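Local coordinates for protein trigger factor (Thermotoga maritima, PDB 2NSC) that probably acts as a ribosome-associated chaperone and peptidyl-prolyl isomerase for newly made polypeptides, the piece here being its N-terminal, ribosome-binding domain, at residues E5-R8 with V13-E16; L15-G20 with P75-D80. All coordinates share one frame; numbering follows the deposited sequence.

Strand 12-18 serves both contacts: interaction 1 pairs it with strand 2-9 in the beta hairpin at the start of the chain, and interaction 2 sets its later half against residues 75-80, in the region of the short helix 74-77. Their centres lie about 11 Å apart on the same side of the chain's centre, interaction 1 at about 20 Å from it and interaction 2 nearer, at about 14 Å. Leu15 takes part in both, CD2 resting on Glu5 and CD1 on Leu78. Both are structural contacts of the N-terminal domain; the isomerase activity belongs to the middle domain, which this chain lacks, and neither contact borders a ligand.

Interaction 1 of 2, residues E5-R8 with V13-E16; sequences ELER and VVLE
A classic beta bulge places Leu6 and Glu7 together opposite Val14 in the antiparallel hairpin of strands 2-9 and 12-18, at the surface of the N-terminal domain. The two short strands run at 175° to each other, and Val14 holds the bulge through both its backbone groups. Its O accepts from Leu6 N at 2.8 Å, with the donor tilted well away from the carbonyl plane; its N gives a nearly straight bond (176° at the hydrogen) to Glu7 O at 2.9 Å. The extra residue shifts the register by one between Glu5-Leu15 and Glu7-Val14; Glu5, Leu15, Arg8 and Val13 put their side chains on one face.

Leu6 leans toward the partner strand and fills the angle between two residues: its CD1 meets Val14 CG1 at 3.9 Å, while its CG lies over the aliphatic CB of Glu16. Glu7 and Val14 extend to the same face of the sheet. With chi1 at 76°, Glu7 sets CG between its own N and carbonyl carbon, and there it touches Val14 CG2 at 3.7 Å; its carboxylate also has a long, weak ion pair with Arg12. On the other face, the extended Glu5 chain crosses Val13 at about a right angle, bringing OE1 to 3.7 Å from CG1, and Leu15 CD2 rests against Glu5 CB. The Arg8 chain bends at chi3 and turns its guanidinium flat over the other methyl of Val13, whose CG2 sits over the centre of the group, 3.8 Å from CZ.

Interaction 2 of 2, residues L15-G20 with P75-D80; sequences LEYVFG and PDTLKD
Leu15 and Tyr17, on alternate positions of strand 12-18, reach from the N-terminal beta hairpin to Thr77 and Leu78 in the region of the short helix 74-77, tying parts of the domain that are far apart in sequence. Leu15 comes first. Its CD1 meets CD2 of Leu78 at 3.7 Å, the two leucines lying alongside each other and pointing opposite ways; Arg81 and Val3 also lie against Leu15.

Two residues on, Tyr17 carries the polar part of the contact. Its CB points to the 75-80 segment, and with CG beside the backbone N (chi1 -74°) the ring brings its hydroxyl to Thr77, donating from OH to OG1 at 2.6 Å. Thr77 OG1 lies at the edge of the Tyr17 ring, near its plane, 3.3 Å from Tyr17 CE1. This oxygen has a second partner, because Thr77 OG1 also bonds Ile74 O; its hydroxyl therefore links the tyrosine to the backbone of helix 74-77. Thr77 is posed for this by a chi1 of 67°, which puts OG1 between its N and carbonyl carbon. A phenylalanine in place of Tyr17 would probably leave Thr77 OG1 with its bond to Ile74 O but no donor from the strand, and take the hydroxyl away from Leu78 CD2.

Leu78 completes the join, its N bonding Pro75 O at 3.0 Å. Largely buried and also touching Pro87, it serves both strand residues with one methyl: CD2, already against Leu15, lies 3.4 Å from Tyr17 OH, beside the hydroxyl's bond to threonine.

Interaction 1 of 2, residues E5-R8 with V13-E16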
ATOM      1  N   GLU A   5       1.420  17.251  -8.004  1.00 24.51           N
ATOM      2  CA  GLU A   5       2.417  18.121  -7.370  1.00 24.76           C
ATOM      3  C   GLU A   5       1.733  18.966  -6.294  1.00 24.92           C
ATOM      4  O   GLU A   5       0.890  19.793  -6.602  1.00 24.67           O
ATOM      5  CB  GLU A   5       3.132  19.001  -8.400  1.00 24.40           C
ATOM      6  CG  GLU A   5       4.219  19.874  -7.803  1.00 24.77           C
ATOM      7  CD  GLU A   5       4.937  20.744  -8.836  1.00 25.29           C
ATOM      8  OE1 GLU A   5       5.578  20.204  -9.743  1.00 25.46           O
ATOM      9  OE2 GLU A   5       4.883  21.981  -8.727  1.00 28.50           O
ATOM     10  N   LEU A   6       2.088  18.745  -5.032  1.00 25.61           N
ATOM     11  CA  LEU A   6       1.498  19.521  -3.935  1.00 26.15           C
ATOM     12  C   LEU A   6       2.130  20.901  -3.804  1.00 27.21           C
ATOM     13  O   LEU A   6       1.447  21.872  -3.478  1.00 27.83           O
ATOM     14  CB  LEU A   6       1.590  18.763  -2.608  1.00 25.70           C
ATOM     15  CG  LEU A   6       0.840  17.437  -2.482  1.00 24.26           C
ATOM     16  CD1 LEU A   6       1.046  16.841  -1.081  1.00 23.06           C
ATOM     17  CD2 LEU A   6      -0.657  17.621  -2.778  1.00 23.48           C
ATOM     18  N   GLU A   7       3.436  20.988  -4.042  1.00 27.98           N
ATOM     19  CA  GLU A   7       4.123  22.270  -4.020  1.00 29.29           C
ATOM     20  C   GLU A   7       5.507  22.211  -4.630  1.00 29.41           C
ATOM     21  O   GLU A   7       6.163  21.153  -4.657  1.00 28.89           O
ATOM     22  CB  GLU A   7       4.183  22.878  -2.607  1.00 29.33           C
ATOM     23  CG  GLU A   7       5.190  22.265  -1.664  1.00 31.07           C
ATOM     24  CD  GLU A   7       5.171  22.908  -0.282  1.00 31.25           C
ATOM     25  OE1 GLU A   7       5.286  24.145  -0.193  1.00 36.13           O
ATOM     26  OE2 GLU A   7       5.049  22.180   0.723  1.00 34.54           O
ATOM     27  N   ARG A   8       5.927  23.372  -5.119  1.00 29.82           N
ATOM     28  CA  ARG A   8       7.268  23.591  -5.596  1.00 30.72           C
ATOM     29  C   ARG A   8       7.866  24.708  -4.761  1.00 31.11           C
ATOM     30  O   ARG A   8       7.273  25.779  -4.619  1.00 30.82           O
ATOM     31  CB  ARG A   8       7.233  23.977  -7.071  1.00 31.14           C
ATOM     32  CG  ARG A   8       8.586  24.152  -7.691  1.00 33.04           C
ATOM     33  CD  ARG A   8       8.459  24.341  -9.191  1.00 37.05           C
ATOM     34  NE  ARG A   8       8.663  23.096  -9.944  1.00 39.29           N
ATOM     35  CZ  ARG A   8       9.861  22.557 -10.203  1.00 38.65           C
ATOM     36  NH1 ARG A   8      10.976  23.127  -9.750  1.00 37.51           N
ATOM     37  NH2 ARG A   8       9.943  21.432 -10.901  1.00 38.58           N
ATOM     38  N   VAL A  13      10.551  19.748  -4.539  1.00 22.05           N
ATOM     39  CA  VAL A  13       9.208  19.430  -5.046  1.00 21.74           C
ATOM     40  C   VAL A  13       8.526  18.350  -4.190  1.00 21.16           C
ATOM     41  O   VAL A  13       9.141  17.339  -3.866  1.00 20.65           O
ATOM     42  CB  VAL A  13       9.229  19.010  -6.542  1.00 21.92           C
ATOM     43  CG1 VAL A  13       7.811  18.841  -7.067  1.00 21.51           C
ATOM     44  CG2 VAL A  13       9.966  20.050  -7.381  1.00 22.02           C
ATOM     45  N   VAL A  14       7.269  18.594  -3.814  1.00 20.66           N
ATOM     46  CA  VAL A  14       6.442  17.633  -3.054  1.00 19.75           C
ATOM     47  C   VAL A  14       5.413  16.983  -3.989  1.00 19.67           C
ATOM     48  O   VAL A  14       4.633  17.664  -4.678  1.00 19.57           O
ATOM     49  CB  VAL A  14       5.739  18.317  -1.856  1.00 20.03           C
ATOM     50  CG1 VAL A  14       4.939  17.326  -1.034  1.00 18.25           C
ATOM     51  CG2 VAL A  14       6.764  19.025  -0.978  1.00 19.59           C
ATOM     52  N   LEU A  15       5.440  15.662  -4.042  1.00 18.76           N
ATOM     53  CA  LEU A  15       4.593  14.941  -4.966  1.00 18.92           C
ATOM     54  C   LEU A  15       3.788  13.952  -4.167  1.00 18.74           C
ATOM     55  O   LEU A  15       4.334  13.290  -3.282  1.00 18.85           O
ATOM     56  CB  LEU A  15       5.438  14.182  -5.990  1.00 18.83           C
ATOM     57  CG  LEU A  15       6.418  14.976  -6.874  1.00 19.51           C
ATOM     58  CD1 LEU A  15       7.256  13.994  -7.683  1.00 20.69           C
ATOM     59  CD2 LEU A  15       5.672  15.909  -7.805  1.00 15.69           C
ATOM     60  N   GLU A  16       2.503  13.859  -4.486  1.00 18.43           N
ATOM     61  CA  GLU A  16       1.611  12.912  -3.860  1.00 18.84           C
ATOM     62  C   GLU A  16       1.180  11.855  -4.866  1.00 18.85           C
ATOM     63  O   GLU A  16       0.495  12.170  -5.860  1.00 18.99           O
ATOM     64  CB  GLU A  16       0.381  13.637  -3.341  1.00 19.21           C
ATOM     65  CG  GLU A  16      -0.626  12.712  -2.696  1.00 21.13           C
ATOM     66  CD  GLU A  16      -1.772  13.482  -2.109  1.00 27.12           C
ATOM     67  OE1 GLU A  16      -2.613  13.966  -2.903  1.00 28.96           O
ATOM     68  OE2 GLU A  16      -1.830  13.613  -0.856  1.00 29.77           O
TER

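Interaction 2 of 2, residues L15-G20 with P75-D80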
ATOM      1  N   LEU A  15       5.440  15.662  -4.042  1.00 18.76           N
ATOM      2  CA  LEU A  15       4.593  14.941  -4.966  1.00 18.92           C
ATOM      3  C   LEU A  15       3.788  13.952  -4.167  1.00 18.74           C
ATOM      4  O   LEU A  15       4.334  13.290  -3.282  1.00 18.85           O
ATOM      5  CB  LEU A  15       5.438  14.182  -5.990  1.00 18.83           C
ATOM      6  CG  LEU A  15       6.418  14.976  -6.874  1.00 19.51           C
ATOM      7  CD1 LEU A  15       7.256  13.994  -7.683  1.00 20.69           C
ATOM      8  CD2 LEU A  15       5.672  15.909  -7.805  1.00 15.69           C
ATOM      9  N   GLU A  16       2.503  13.859  -4.486  1.00 18.43           N
ATOM     10  CA  GLU A  16       1.611  12.912  -3.860  1.00 18.84           C
ATOM     11  C   GLU A  16       1.180  11.855  -4.866  1.00 18.85           C
ATOM     12  O   GLU A  16       0.495  12.170  -5.860  1.00 18.99           O
ATOM     13  CB  GLU A  16       0.381  13.637  -3.341  1.00 19.21           C
ATOM     14  CG  GLU A  16      -0.626  12.712  -2.696  1.00 21.13           C
ATOM     15  CD  GLU A  16      -1.772  13.482  -2.109  1.00 27.12           C
ATOM     16  OE1 GLU A  16      -2.613  13.966  -2.903  1.00 28.96           O
ATOM     17  OE2 GLU A  16      -1.830  13.613  -0.856  1.00 29.77           O
ATOM     18  N   TYR A  17       1.578  10.610  -4.602  1.00 18.46           N
ATOM     19  CA  TYR A  17       1.248   9.466  -5.455  1.00 18.12           C
ATOM     20  C   TYR A  17       0.013   8.784  -4.895  1.00 18.59           C
ATOM     21  O   TYR A  17      -0.011   8.425  -3.734  1.00 19.02           O
ATOM     22  CB  TYR A  17       2.419   8.473  -5.498  1.00 17.61           C
ATOM     23  CG  TYR A  17       3.585   8.938  -6.332  1.00 18.33           C
ATOM     24  CD1 TYR A  17       3.768   8.441  -7.630  1.00 20.97           C
ATOM     25  CD2 TYR A  17       4.485   9.901  -5.855  1.00 17.32           C
ATOM     26  CE1 TYR A  17       4.844   8.866  -8.435  1.00 20.45           C
ATOM     27  CE2 TYR A  17       5.569  10.354  -6.648  1.00 18.29           C
ATOM     28  CZ  TYR A  17       5.738   9.825  -7.939  1.00 20.00           C
ATOM     29  OH  TYR A  17       6.777  10.219  -8.732  1.00 18.94           O
ATOM     30  N   VAL A  18      -1.013   8.627  -5.724  1.00 18.61           N
ATOM     31  CA  VAL A  18      -2.236   7.902  -5.366  1.00 18.66           C
ATOM     32  C   VAL A  18      -2.299   6.641  -6.230  1.00 18.93           C
ATOM     33  O   VAL A  18      -2.254   6.716  -7.464  1.00 18.53           O
ATOM     34  CB  VAL A  18      -3.490   8.778  -5.604  1.00 18.77           C
ATOM     35  CG1 VAL A  18      -4.785   7.994  -5.328  1.00 18.46           C
ATOM     36  CG2 VAL A  18      -3.434  10.036  -4.732  1.00 19.15           C
ATOM     37  N   PHE A  19      -2.406   5.492  -5.574  1.00 19.03           N
ATOM     38  CA  PHE A  19      -2.315   4.209  -6.244  1.00 19.02           C
ATOM     39  C   PHE A  19      -3.698   3.608  -6.443  1.00 20.20           C
ATOM     40  O   PHE A  19      -4.555   3.698  -5.562  1.00 19.82           O
ATOM     41  CB  PHE A  19      -1.409   3.248  -5.463  1.00 17.58           C
ATOM     42  CG  PHE A  19      -0.014   3.767  -5.265  1.00 16.94           C
ATOM     43  CD1 PHE A  19       0.950   3.589  -6.246  1.00 15.31           C
ATOM     44  CD2 PHE A  19       0.330   4.481  -4.113  1.00 13.78           C
ATOM     45  CE1 PHE A  19       2.254   4.090  -6.071  1.00 14.79           C
ATOM     46  CE2 PHE A  19       1.618   4.968  -3.932  1.00 15.92           C
ATOM     47  CZ  PHE A  19       2.589   4.784  -4.923  1.00 14.12           C
ATOM     48  N   GLY A  20      -3.890   2.990  -7.609  1.00 20.97           N
ATOM     49  CA  GLY A  20      -5.161   2.397  -7.975  1.00 22.66           C
ATOM     50  C   GLY A  20      -5.306   0.971  -7.475  1.00 23.44           C
ATOM     51  O   GLY A  20      -4.348   0.383  -6.978  1.00 23.36           O
ATOM     52  N   PRO A  75      10.458   5.478  -7.826  1.00 30.98           N
ATOM     53  CA  PRO A  75      11.705   5.820  -8.520  1.00 31.61           C
ATOM     54  C   PRO A  75      11.631   5.787 -10.038  1.00 31.68           C
ATOM     55  O   PRO A  75      12.211   6.645 -10.703  1.00 32.03           O
ATOM     56  CB  PRO A  75      12.687   4.762  -8.003  1.00 31.76           C
ATOM     57  CG  PRO A  75      12.227   4.541  -6.595  1.00 31.66           C
ATOM     58  CD  PRO A  75      10.717   4.554  -6.702  1.00 31.00           C
ATOM     59  N   ASP A  76      10.907   4.827 -10.584  1.00 31.90           N
ATOM     60  CA  ASP A  76      10.826   4.682 -12.022  1.00 32.07           C
ATOM     61  C   ASP A  76      10.077   5.851 -12.671  1.00 31.57           C
ATOM     62  O   ASP A  76      10.352   6.211 -13.832  1.00 31.59           O
ATOM     63  CB  ASP A  76      10.165   3.353 -12.364  1.00 33.20           C
ATOM     64  CG  ASP A  76      10.360   2.970 -13.803  1.00 35.81           C
ATOM     65  OD1 ASP A  76       9.643   3.541 -14.653  1.00 40.50           O
ATOM     66  OD2 ASP A  76      11.231   2.113 -14.083  1.00 37.30           O
ATOM     67  N   THR A  77       9.138   6.443 -11.927  1.00 30.06           N
ATOM     68  CA  THR A  77       8.374   7.595 -12.416  1.00 28.80           C
ATOM     69  C   THR A  77       9.212   8.873 -12.432  1.00 28.60           C
ATOM     70  O   THR A  77       8.813   9.887 -13.024  1.00 28.14           O
ATOM     71  CB  THR A  77       7.104   7.840 -11.577  1.00 28.82           C
ATOM     72  OG1 THR A  77       7.480   8.239 -10.260  1.00 27.90           O
ATOM     73  CG2 THR A  77       6.271   6.590 -11.497  1.00 28.40           C
ATOM     74  N   LEU A  78      10.370   8.821 -11.778  1.00 27.79           N
ATOM     75  CA  LEU A  78      11.226   9.988 -11.666  1.00 27.49           C
ATOM     76  C   LEU A  78      12.520   9.856 -12.463  1.00 27.72           C
ATOM     77  O   LEU A  78      13.336  10.777 -12.442  1.00 27.32           O
ATOM     78  CB  LEU A  78      11.564  10.276 -10.198  1.00 27.01           C
ATOM     79  CG  LEU A  78      10.414  10.490  -9.208  1.00 26.95           C
ATOM     80  CD1 LEU A  78      10.896  10.404  -7.780  1.00 25.63           C
ATOM     81  CD2 LEU A  78       9.732  11.801  -9.440  1.00 25.90           C
ATOM     82  N   LYS A  79      12.720   8.726 -13.148  1.00 27.81           N
ATOM     83  CA  LYS A  79      13.977   8.483 -13.845  1.00 29.19           C
ATOM     84  C   LYS A  79      14.276   9.502 -14.978  1.00 29.44           C
ATOM     85  O   LYS A  79      15.405   9.591 -15.432  1.00 29.05           O
ATOM     86  CB  LYS A  79      14.067   7.030 -14.340  1.00 29.18           C
ATOM     87  CG  LYS A  79      13.139   6.689 -15.486  1.00 29.75           C
ATOM     88  CD  LYS A  79      13.282   5.249 -15.913  1.00 30.48           C
ATOM     89  CE  LYS A  79      12.109   4.843 -16.801  1.00 33.42           C
ATOM     90  NZ  LYS A  79      12.309   3.529 -17.494  1.00 34.74           N
ATOM     91  N   ASP A  80      13.263  10.263 -15.402  1.00 30.20           N
ATOM     92  CA  ASP A  80      13.418  11.340 -16.398  1.00 31.83           C
ATOM     93  C   ASP A  80      13.817  12.699 -15.773  1.00 31.97           C
ATOM     94  O   ASP A  80      14.052  13.682 -16.477  1.00 31.71           O
ATOM     95  CB  ASP A  80      12.127  11.496 -17.216  1.00 32.24           C
ATOM     96  CG  ASP A  80      10.900  11.844 -16.349  1.00 35.75           C
ATOM     97  OD1 ASP A  80      10.868  11.524 -15.131  1.00 38.62           O
ATOM     98  OD2 ASP A  80       9.943  12.437 -16.900  1.00 39.82           O
TER